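Local coordinates for protein chitinase (Chromobacterium violaceum, PDB 4TXG) that probably hydrolyses glycosidic bonds in chitin, as a family 18 glycoside hydrolase with a TIM-barrel catalytic domain, at residues 155-160 with 185-190; 366-371 with 387-392; 396-401 with 462-467. All blocks are in the same frame, centred on the assembly; numbering follows the deposited sequence.

Interaction 1 of 3, residues 155-160 with 185-190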
loop_
_atom_site.group_PDB
_atom_site.type_symbol
_atom_site.label_atom_id
_atom_site.label_comp_id
_atom_site.label_asym_id
_atom_site.label_seq_id
_atom_site.Cartn_x
_atom_site.Cartn_y
_atom_site.Cartn_z
ATOM N N ARG A 155 2.845 -6.168 12.524
ATOM C CA ARG A 155 2.614 -7.037 11.381
ATOM C C ARG A 155 3.910 -7.159 10.588
ATOM O O ARG A 155 4.674 -6.203 10.482
ATOM C CB ARG A 155 1.500 -6.508 10.490
ATOM C CG ARG A 155 0.164 -6.394 11.192
ATOM C CD ARG A 155 -0.961 -6.170 10.194
ATOM N NE ARG A 155 -2.207 -5.874 10.888
ATOM C CZ ARG A 155 -2.559 -4.652 11.263
ATOM N NH1 ARG A 155 -1.756 -3.628 10.985
ATOM N NH2 ARG A 155 -3.712 -4.456 11.906
ATOM N N ILE A 156 4.148 -8.356 10.066
ATOM C CA ILE A 156 5.265 -8.637 9.186
ATOM C C ILE A 156 4.653 -9.405 8.029
ATOM O O ILE A 156 4.348 -10.596 8.139
ATOM C CB ILE A 156 6.377 -9.445 9.885
ATOM C CG1 ILE A 156 6.916 -8.667 11.086
ATOM C CG2 ILE A 156 7.502 -9.782 8.898
ATOM C CD1 ILE A 156 7.898 -9.473 11.947
ATOM N N ILE A 157 4.412 -8.684 6.945
ATOM C CA ILE A 157 3.597 -9.191 5.846
ATOM C C ILE A 157 4.451 -9.438 4.618
ATOM O O ILE A 157 5.000 -8.505 4.046
ATOM C CB ILE A 157 2.486 -8.194 5.493
ATOM C CG1 ILE A 157 1.645 -7.878 6.733
ATOM C CG2 ILE A 157 1.612 -8.716 4.364
ATOM C CD1 ILE A 157 1.169 -6.425 6.766
ATOM N N GLY A 158 4.557 -10.696 4.207
ATOM C CA GLY A 158 5.388 -11.021 3.062
ATOM C C GLY A 158 4.560 -11.380 1.847
ATOM O O GLY A 158 3.625 -12.180 1.946
ATOM N N TYR A 159 4.883 -10.772 0.707
ATOM C CA TYR A 159 4.296 -11.188 -0.557
ATOM C C TYR A 159 5.007 -12.416 -1.098
ATOM O O TYR A 159 6.234 -12.430 -1.228
ATOM C CB TYR A 159 4.362 -10.071 -1.591
ATOM C CG TYR A 159 3.203 -9.118 -1.506
ATOM C CD1 TYR A 159 2.019 -9.382 -2.175
ATOM C CD2 TYR A 159 3.301 -7.941 -0.777
ATOM C CE1 TYR A 159 0.954 -8.511 -2.105
ATOM C CE2 TYR A 159 2.244 -7.058 -0.706
ATOM C CZ TYR A 159 1.069 -7.349 -1.373
ATOM O OH TYR A 159 0.005 -6.471 -1.295
ATOM N N PHE A 160 4.219 -13.436 -1.407
ATOM C CA PHE A 160 4.696 -14.668 -2.029
ATOM C C PHE A 160 4.241 -14.711 -3.477
ATOM O O PHE A 160 3.043 -14.747 -3.741
ATOM C CB PHE A 160 4.145 -15.883 -1.287
ATOM C CG PHE A 160 4.516 -17.197 -1.914
ATOM C CD1 PHE A 160 5.736 -17.797 -1.614
ATOM C CD2 PHE A 160 3.661 -17.825 -2.808
ATOM C CE1 PHE A 160 6.084 -19.011 -2.180
ATOM C CE2 PHE A 160 4.002 -19.040 -3.388
ATOM C CZ PHE A 160 5.220 -19.637 -3.070
ATOM N N HIS A 185 1.608 -12.397 8.390
ATOM C CA HIS A 185 0.705 -12.505 7.243
ATOM C C HIS A 185 1.478 -12.844 5.972
ATOM O O HIS A 185 2.596 -12.374 5.770
ATOM C CB HIS A 185 -0.060 -11.198 6.991
ATOM C CG HIS A 185 -0.912 -10.742 8.135
ATOM N ND1 HIS A 185 -0.386 -10.210 9.291
ATOM C CD2 HIS A 185 -2.259 -10.697 8.280
ATOM C CE1 HIS A 185 -1.369 -9.884 10.114
ATOM N NE2 HIS A 185 -2.515 -10.164 9.522
ATOM N N ILE A 186 0.861 -13.644 5.112
ATOM C CA ILE A 186 1.404 -13.927 3.784
ATOM C C ILE A 186 0.365 -13.586 2.732
ATOM O O ILE A 186 -0.772 -14.054 2.802
ATOM C CB ILE A 186 1.788 -15.397 3.625
ATOM C CG1 ILE A 186 2.844 -15.798 4.659
ATOM C CG2 ILE A 186 2.250 -15.683 2.183
ATOM C CD1 ILE A 186 2.922 -17.319 4.866
ATOM N N ASN A 187 0.765 -12.771 1.766
ATOM C CA ASN A 187 -0.093 -12.411 0.645
ATOM C C ASN A 187 0.322 -13.194 -0.589
ATOM O O ASN A 187 1.472 -13.111 -1.014
ATOM C CB ASN A 187 0.002 -10.918 0.335
ATOM C CG ASN A 187 -0.649 -10.043 1.388
ATOM O OD1 ASN A 187 -1.434 -10.504 2.210
ATOM N ND2 ASN A 187 -0.329 -8.751 1.346
ATOM N N TYR A 188 -0.613 -13.932 -1.178
ATOM C CA TYR A 188 -0.328 -14.687 -2.392
ATOM C C TYR A 188 -0.584 -13.841 -3.631
ATOM O O TYR A 188 -1.701 -13.356 -3.835
ATOM C CB TYR A 188 -1.193 -15.950 -2.430
ATOM C CG TYR A 188 -0.975 -16.835 -3.634
ATOM C CD1 TYR A 188 -1.613 -16.577 -4.848
ATOM C CD2 TYR A 188 -0.144 -17.948 -3.546
ATOM C CE1 TYR A 188 -1.428 -17.414 -5.951
ATOM C CE2 TYR A 188 0.057 -18.771 -4.633
ATOM C CZ TYR A 188 -0.587 -18.504 -5.831
ATOM O OH TYR A 188 -0.392 -19.343 -6.903
ATOM N N ALA A 189 0.441 -13.703 -4.467
ATOM C CA ALA A 189 0.378 -12.873 -5.676
ATOM C C ALA A 189 0.497 -13.717 -6.941
ATOM O O ALA A 189 1.476 -14.449 -7.074
ATOM C CB ALA A 189 1.507 -11.825 -5.637
ATOM N N PHE A 190 -0.444 -13.647 -7.890
ATOM C CA PHE A 190 -1.663 -12.827 -7.870
ATOM C C PHE A 190 -2.872 -13.602 -8.363
ATOM O O PHE A 190 -2.757 -14.419 -9.284
ATOM C CB PHE A 190 -1.541 -11.608 -8.793
ATOM C CG PHE A 190 -0.719 -10.488 -8.245
ATOM C CD1 PHE A 190 -1.179 -9.738 -7.178
ATOM C CD2 PHE A 190 0.485 -10.153 -8.839
ATOM C CE1 PHE A 190 -0.423 -8.686 -6.694
ATOM C CE2 PHE A 190 1.246 -9.105 -8.360
ATOM C CZ PHE A 190 0.783 -8.375 -7.286
#
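Ile157 to Phe160 pair residue for residue with His185 to Tyr188 as parallel strands, whose short axes come within 4.6 Å and run at 23° to each other. Five backbone hydrogen bonds form the ladder, running from His185 N to Ile156 O, the longest at 3.3 Å, through to Ala189 N on Phe160 O. Ile157, Tyr159, His185 and Asn187 share the face turned to the inside of the TIM barrel. There Asn187 lies across the Tyr159 ring, its CB over one face, 3.9 Å from the centroid, in a CH-pi contact. Further along, Asn187 ND2 overhangs the rim at 3.4 Å from Tyr159 CZ, with amide and ring planes 71° apart. Ile157 bridges two partners: CG2 reaches Asn187 ND2 (3.6 Å), and CG1 runs alongside His185 CB (3.7 Å). Arg155 offers its methylene CD to His185 CE1 at 3.7 Å, while its guanidinium and His185 NE2 both turn to Glu146. On the outer face, Phe160 has CG anti to its backbone N (chi1 176°), which brings the ring edge to Tyr188, CD2 to CD2 3.9 Å. From helix 231-242, His232 meets the Phe160 ring and Phe233 the Tyr188 ring, both edge-to-face. Aromatic rings thus pack against the helix outside, while the inner face mixes Ile157 with polar or ionisable groups, and Asn187 at one face and a hydrogen bond to Asp310 restrain the Tyr159 ring.

Interaction 2 of 3, residues 366-371 with 387-392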
loop_
_atom_site.group_PDB
_atom_site.type_symbol
_atom_site.label_atom_id
_atom_site.label_comp_id
_atom_site.label_asym_id
_atom_site.label_seq_id
_atom_site.Cartn_x
_atom_site.Cartn_y
_atom_site.Cartn_z
ATOM N N ILE A 366 -10.244 -7.737 4.974
ATOM C CA ILE A 366 -10.015 -7.081 3.684
ATOM C C ILE A 366 -8.862 -6.122 3.825
ATOM O O ILE A 366 -8.882 -5.236 4.686
ATOM C CB ILE A 366 -11.230 -6.298 3.194
ATOM C CG1 ILE A 366 -12.461 -7.178 3.201
ATOM C CG2 ILE A 366 -10.968 -5.737 1.783
ATOM C CD1 ILE A 366 -13.678 -6.462 2.724
ATOM N N THR A 367 -7.844 -6.299 2.994
ATOM C CA THR A 367 -6.745 -5.358 2.985
ATOM C C THR A 367 -6.575 -4.808 1.572
ATOM O O THR A 367 -7.220 -5.266 0.629
ATOM C CB THR A 367 -5.442 -6.016 3.490
ATOM O OG1 THR A 367 -4.991 -7.011 2.560
ATOM C CG2 THR A 367 -5.689 -6.688 4.846
ATOM N N ALA A 368 -5.721 -3.802 1.431
ATOM C CA ALA A 368 -5.426 -3.279 0.112
ATOM C C ALA A 368 -3.986 -2.836 0.033
ATOM O O ALA A 368 -3.437 -2.306 0.992
ATOM C CB ALA A 368 -6.364 -2.109 -0.235
ATOM N N ALA A 369 -3.379 -3.097 -1.114
ATOM C CA ALA A 369 -2.085 -2.514 -1.452
ATOM C C ALA A 369 -2.381 -1.156 -2.067
ATOM O O ALA A 369 -3.080 -1.068 -3.091
ATOM C CB ALA A 369 -1.325 -3.405 -2.412
ATOM N N VAL A 370 -1.875 -0.103 -1.431
ATOM C CA VAL A 370 -2.290 1.261 -1.735
ATOM C C VAL A 370 -1.065 2.100 -2.106
ATOM O O VAL A 370 0.040 1.836 -1.629
ATOM C CB VAL A 370 -3.052 1.897 -0.537
ATOM C CG1 VAL A 370 -4.340 1.132 -0.245
ATOM C CG2 VAL A 370 -2.173 1.944 0.715
ATOM N N PRO A 371 -1.250 3.097 -2.984
ATOM C CA PRO A 371 -0.079 3.819 -3.487
ATOM C C PRO A 371 0.560 4.746 -2.448
ATOM O O PRO A 371 -0.129 5.309 -1.595
ATOM C CB PRO A 371 -0.643 4.621 -4.673
ATOM C CG PRO A 371 -2.105 4.778 -4.366
ATOM C CD PRO A 371 -2.498 3.500 -3.658
ATOM N N LYS A 387 -12.176 3.313 5.333
ATOM C CA LYS A 387 -12.983 2.860 6.459
ATOM C C LYS A 387 -13.396 1.387 6.337
ATOM O O LYS A 387 -13.776 0.773 7.326
ATOM C CB LYS A 387 -14.236 3.729 6.612
ATOM C CG LYS A 387 -15.194 3.623 5.437
ATOM C CD LYS A 387 -16.329 4.659 5.494
ATOM C CE LYS A 387 -17.274 4.411 6.652
ATOM N NZ LYS A 387 -18.524 5.227 6.536
ATOM N N TYR A 388 -13.316 0.817 5.134
ATOM C CA TYR A 388 -13.727 -0.576 4.936
ATOM C C TYR A 388 -12.594 -1.581 5.132
ATOM O O TYR A 388 -12.832 -2.787 5.153
ATOM C CB TYR A 388 -14.332 -0.746 3.537
ATOM C CG TYR A 388 -15.503 0.183 3.324
ATOM C CD1 TYR A 388 -16.663 0.043 4.081
ATOM C CD2 TYR A 388 -15.441 1.215 2.396
ATOM C CE1 TYR A 388 -17.737 0.898 3.914
ATOM C CE2 TYR A 388 -16.520 2.084 2.226
ATOM C CZ TYR A 388 -17.661 1.911 2.989
ATOM O OH TYR A 388 -18.740 2.761 2.832
ATOM N N LEU A 389 -11.366 -1.086 5.261
ATOM C CA LEU A 389 -10.196 -1.948 5.218
ATOM C C LEU A 389 -9.665 -2.298 6.602
ATOM O O LEU A 389 -9.411 -1.415 7.430
ATOM C CB LEU A 389 -9.080 -1.280 4.404
ATOM C CG LEU A 389 -9.489 -0.946 2.975
ATOM C CD1 LEU A 389 -8.409 -0.116 2.282
ATOM C CD2 LEU A 389 -9.748 -2.236 2.206
ATOM N N ASP A 390 -9.493 -3.587 6.856
ATOM C CA ASP A 390 -8.869 -3.994 8.108
ATOM C C ASP A 390 -7.507 -3.337 8.274
ATOM O O ASP A 390 -7.163 -2.877 9.361
ATOM C CB ASP A 390 -8.739 -5.506 8.168
ATOM C CG ASP A 390 -10.066 -6.171 8.393
ATOM O OD1 ASP A 390 -10.439 -6.361 9.572
ATOM O OD2 ASP A 390 -10.755 -6.464 7.396
ATOM N N PHE A 391 -6.732 -3.299 7.193
ATOM C CA PHE A 391 -5.523 -2.484 7.170
ATOM C C PHE A 391 -5.058 -2.262 5.745
ATOM O O PHE A 391 -5.550 -2.913 4.816
ATOM C CB PHE A 391 -4.392 -3.097 8.034
ATOM C CG PHE A 391 -3.998 -4.510 7.672
ATOM C CD1 PHE A 391 -3.126 -4.760 6.623
ATOM C CD2 PHE A 391 -4.441 -5.584 8.436
ATOM C CE1 PHE A 391 -2.721 -6.057 6.316
ATOM C CE2 PHE A 391 -4.055 -6.894 8.125
ATOM C CZ PHE A 391 -3.189 -7.126 7.067
ATOM N N VAL A 392 -4.136 -1.319 5.567
ATOM C CA VAL A 392 -3.549 -1.096 4.252
ATOM C C VAL A 392 -2.084 -1.487 4.261
ATOM O O VAL A 392 -1.430 -1.422 5.287
ATOM C CB VAL A 392 -3.677 0.375 3.783
ATOM C CG1 VAL A 392 -5.150 0.734 3.594
ATOM C CG2 VAL A 392 -3.005 1.343 4.752
#
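Ile366 and Asp390 join the start of strand 365-371 to the approach of strand 391-395, neighbouring parallel strands of the TIM barrel linked by a beta-alpha-beta crossover through helix 374-377. Two hydrogen bonds, both with the Ile366 backbone, make up the polar part. Ile366 N donates to Asp390 OD2 at 2.8 Å, meeting the carboxylate on its anti side, 30° out of its plane. In return Asp390 N donates to Ile366 O at 2.8 Å, a bent bond with 134° at the hydrogen. The buried carboxylate has further partners, Arg350 at OD2 and Tyr140 and Tyr363 at OD1, so an anionic form would be well compensated. Weaker CA-H...O contacts continue between the backbones, among them Thr367 CA to Phe391 O at 3.3 Å. Among the apolar contacts, Leu389 straddles two residues that also touch helix 338-360, CD2 meeting Ile366 CG2 at 3.7 Å and CD1 meeting Ala368 CB at 3.8 Å. Farther along, beside loop residues Phe383, Leu386 and Leu452, Val370 meets Val392 at about a right angle, CG2 against CB at 3.8 Å. The last kind is a CH-pi contact on the barrel's inner side. In Thr367, chi1 of 67° sets OG1 between the backbone N and the carbonyl carbon, where it bonds Asp310; the methyl CG2, left anti to the carbonyl carbon, sits over the centre of the Phe391 ring, 3.4 Å from the centroid.

Interaction 3 of 3, residues 396-401 with 462-467. With CS (cesium ion), chain M.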
loop_
_atom_site.group_PDB
_atom_site.type_symbol
_atom_site.label_atom_id
_atom_site.label_comp_id
_atom_site.label_asym_id
_atom_site.label_seq_id
_atom_site.Cartn_x
_atom_site.Cartn_y
_atom_site.Cartn_z
ATOM N N SER A 396 5.251 1.825 -0.424
ATOM C CA SER A 396 6.301 2.823 -0.264
ATOM C C SER A 396 7.617 2.299 -0.835
ATOM O O SER A 396 8.636 2.208 -0.152
ATOM C CB SER A 396 6.448 3.207 1.213
ATOM O OG SER A 396 6.287 2.080 2.063
ATOM N N TYR A 397 7.556 1.935 -2.107
ATOM C CA TYR A 397 8.719 1.541 -2.877
ATOM C C TYR A 397 8.366 1.838 -4.326
ATOM O O TYR A 397 7.249 2.280 -4.608
ATOM C CB TYR A 397 9.083 0.066 -2.656
ATOM C CG TYR A 397 7.912 -0.922 -2.656
ATOM C CD1 TYR A 397 7.144 -1.135 -3.798
ATOM C CD2 TYR A 397 7.601 -1.654 -1.519
ATOM C CE1 TYR A 397 6.083 -2.043 -3.794
ATOM C CE2 TYR A 397 6.552 -2.567 -1.512
ATOM C CZ TYR A 397 5.801 -2.756 -2.655
ATOM O OH TYR A 397 4.757 -3.657 -2.649
ATOM N N ASP A 398 9.305 1.593 -5.235
ATOM C CA ASP A 398 9.183 2.058 -6.618
ATOM C C ASP A 398 8.832 3.542 -6.690
ATOM O O ASP A 398 8.094 3.971 -7.581
ATOM C CB ASP A 398 8.151 1.233 -7.384
ATOM C CG ASP A 398 8.678 -0.136 -7.761
ATOM O OD1 ASP A 398 9.891 -0.372 -7.596
ATOM O OD2 ASP A 398 7.884 -0.969 -8.240
ATOM N N LEU A 399 9.387 4.325 -5.766
ATOM C CA LEU A 399 9.227 5.779 -5.784
ATOM C C LEU A 399 10.096 6.395 -6.882
ATOM O O LEU A 399 9.789 7.470 -7.400
ATOM C CB LEU A 399 9.594 6.386 -4.419
ATOM C CG LEU A 399 8.696 5.968 -3.249
ATOM C CD1 LEU A 399 9.227 6.504 -1.923
ATOM C CD2 LEU A 399 7.271 6.436 -3.494
ATOM N N HIS A 400 11.181 5.700 -7.217
ATOM C CA HIS A 400 12.057 6.048 -8.334
ATOM C C HIS A 400 12.482 4.759 -9.037
ATOM O O HIS A 400 12.592 3.712 -8.405
ATOM C CB HIS A 400 13.293 6.827 -7.859
ATOM C CG HIS A 400 12.995 8.233 -7.453
ATOM N ND1 HIS A 400 12.578 9.193 -8.350
ATOM C CD2 HIS A 400 13.038 8.846 -6.241
ATOM C CE1 HIS A 400 12.373 10.333 -7.715
ATOM N NE2 HIS A 400 12.650 10.148 -6.433
ATOM N N GLY A 401 12.727 4.842 -10.337
ATOM C CA GLY A 401 13.050 3.670 -11.135
ATOM C C GLY A 401 13.265 4.086 -12.574
ATOM O O GLY A 401 13.032 5.243 -12.922
ATOM N N PRO A 462 11.138 -2.804 -0.133
ATOM C CA PRO A 462 11.482 -3.712 -1.230
ATOM C C PRO A 462 12.599 -4.685 -0.875
ATOM O O PRO A 462 13.548 -4.293 -0.201
ATOM C CB PRO A 462 11.956 -2.754 -2.323
ATOM C CG PRO A 462 12.654 -1.671 -1.538
ATOM C CD PRO A 462 11.845 -1.512 -0.261
ATOM N N TYR A 463 12.483 -5.932 -1.325
ATOM C CA TYR A 463 13.593 -6.877 -1.219
ATOM C C TYR A 463 14.233 -7.057 -2.597
ATOM O O TYR A 463 14.761 -8.120 -2.929
ATOM C CB TYR A 463 13.124 -8.231 -0.669
ATOM C CG TYR A 463 12.836 -8.293 0.825
ATOM C CD1 TYR A 463 12.937 -7.164 1.643
ATOM C CD2 TYR A 463 12.483 -9.504 1.417
ATOM C CE1 TYR A 463 12.669 -7.251 3.016
ATOM C CE2 TYR A 463 12.229 -9.605 2.782
ATOM C CZ TYR A 463 12.316 -8.486 3.570
ATOM O OH TYR A 463 12.050 -8.605 4.921
ATOM N N TYR A 464 14.192 -5.999 -3.396
ATOM C CA TYR A 464 14.699 -6.046 -4.762
ATOM C C TYR A 464 15.280 -4.674 -5.090
ATOM O O TYR A 464 15.056 -3.712 -4.365
ATOM C CB TYR A 464 13.590 -6.401 -5.759
ATOM C CG TYR A 464 12.505 -5.347 -5.778
ATOM C CD1 TYR A 464 11.437 -5.417 -4.891
ATOM C CD2 TYR A 464 12.574 -4.248 -6.638
ATOM C CE1 TYR A 464 10.460 -4.451 -4.876
ATOM C CE2 TYR A 464 11.591 -3.269 -6.625
ATOM C CZ TYR A 464 10.541 -3.375 -5.736
ATOM O OH TYR A 464 9.556 -2.411 -5.706
ATOM N N THR A 465 16.007 -4.598 -6.193
ATOM C CA THR A 465 16.605 -3.348 -6.644
ATOM C C THR A 465 15.893 -2.766 -7.857
ATOM O O THR A 465 15.161 -3.469 -8.565
ATOM C CB THR A 465 18.083 -3.550 -7.046
ATOM O OG1 THR A 465 18.129 -4.356 -8.230
ATOM C CG2 THR A 465 18.853 -4.247 -5.937
ATOM N N ARG A 466 16.117 -1.476 -8.083
ATOM C CA ARG A 466 15.903 -0.852 -9.389
ATOM C C ARG A 466 17.210 -0.155 -9.721
ATOM O O ARG A 466 17.982 0.182 -8.823
ATOM C CB ARG A 466 14.754 0.158 -9.382
ATOM C CG ARG A 466 13.390 -0.383 -8.988
ATOM C CD ARG A 466 12.838 -1.402 -9.968
ATOM N NE ARG A 466 11.392 -1.515 -9.797
ATOM C CZ ARG A 466 10.648 -2.456 -10.362
ATOM N NH1 ARG A 466 11.216 -3.376 -11.135
ATOM N NH2 ARG A 466 9.339 -2.474 -10.151
ATOM N N GLY A 467 17.480 0.073 -10.996
ATOM C CA GLY A 467 18.764 0.658 -11.331
ATOM C C GLY A 467 18.863 1.218 -12.735
ATOM O O GLY A 467 18.098 0.832 -13.624
HETATM CS CS CS M . 7.059 -3.981 -6.534
HETATM O O HOH W 1 4.038 -4.472 -5.290
HETATM O O HOH W 2 7.000 -5.283 -9.226
#
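Asp398 and Arg466 form a bidentate salt bridge, side-on, with one nitrogen to each carboxylate oxygen. Arg466 NH2 donates to OD2 of Asp398 at 2.8 Å, on the syn side and near the guanidinium plane, with 162° at the hydrogen. Arg466 NE reaches Asp398 OD1 at 2.9 Å, but from above the carboxylate plane; the two groups are 25° from coplanar. A bend at chi2 (-65°) folds the arginine chain so that this NE edge faces the aspartate. Its remaining nitrogen, NH1, donates to Ser519 OG, and Asn410 ND2 supplies a second donor to Asp398 OD1.

Asp398 OD1 also lies at the edge of the Tyr464 ring, near its plane, in a close polar approach of 2.8 Å to Tyr464 OH. That hydroxyl binds cesium, 3.1 Å from Tyr464 OH; Asp398 OD2 is a more distant ligand of the ion at 3.6 Å, and two waters add to its shell. The first water, 3.3 Å from the cesium, is also hydrogen-bonded to Tyr397 OH, at 2.9 Å. The ion thus contacts Tyr464 directly, Asp398 at long range and Tyr397 by way of the water. Apolar contact is slight, with Tyr397 CB resting on Pro462 CD at 4.0 Å.

Tyr397 and Asp398 match the MxYD motif of family 18, which in relatives lines the substrate cleft, consistent with a position at the C-terminal end of the barrel strands. The 396-401 loop leaves barrel strand 391-395 there, beside Pro462 at the close of strand 457-462, while the Tyr397 side chain leans on Met601 and Trp603 of strand 599-603. Arg466, backbone-bonded to Ser578, tethers this loop to the separate four-stranded antiparallel sheet that contains strands 466-468 and 575-578.

How the interactions relate
Interactions 1 and 2 are buried in the barrel core and belong to one sheet; their centres lie about 14 Å apart. They meet across the barrel interior, where Phe391 packs on the Arg155 side chain, Arg155 NE to Phe391 CD2 3.3 Å, and Tyr159 and Thr367 both bond Asp310 of strand 308-312. Interaction 1 has the regular parallel ladder, whereas interaction 2 is held across its segments by two hydrogen bonds between Ile366 and Asp390, with apolar and CH-pi contacts. Interaction 3, still mostly buried though Asp398 and Arg466 are partly exposed, continues from the strand of interaction 2 into loops. There charge pairing and a hydrated ion replace backbone bonding, and the barrel meets another sheet.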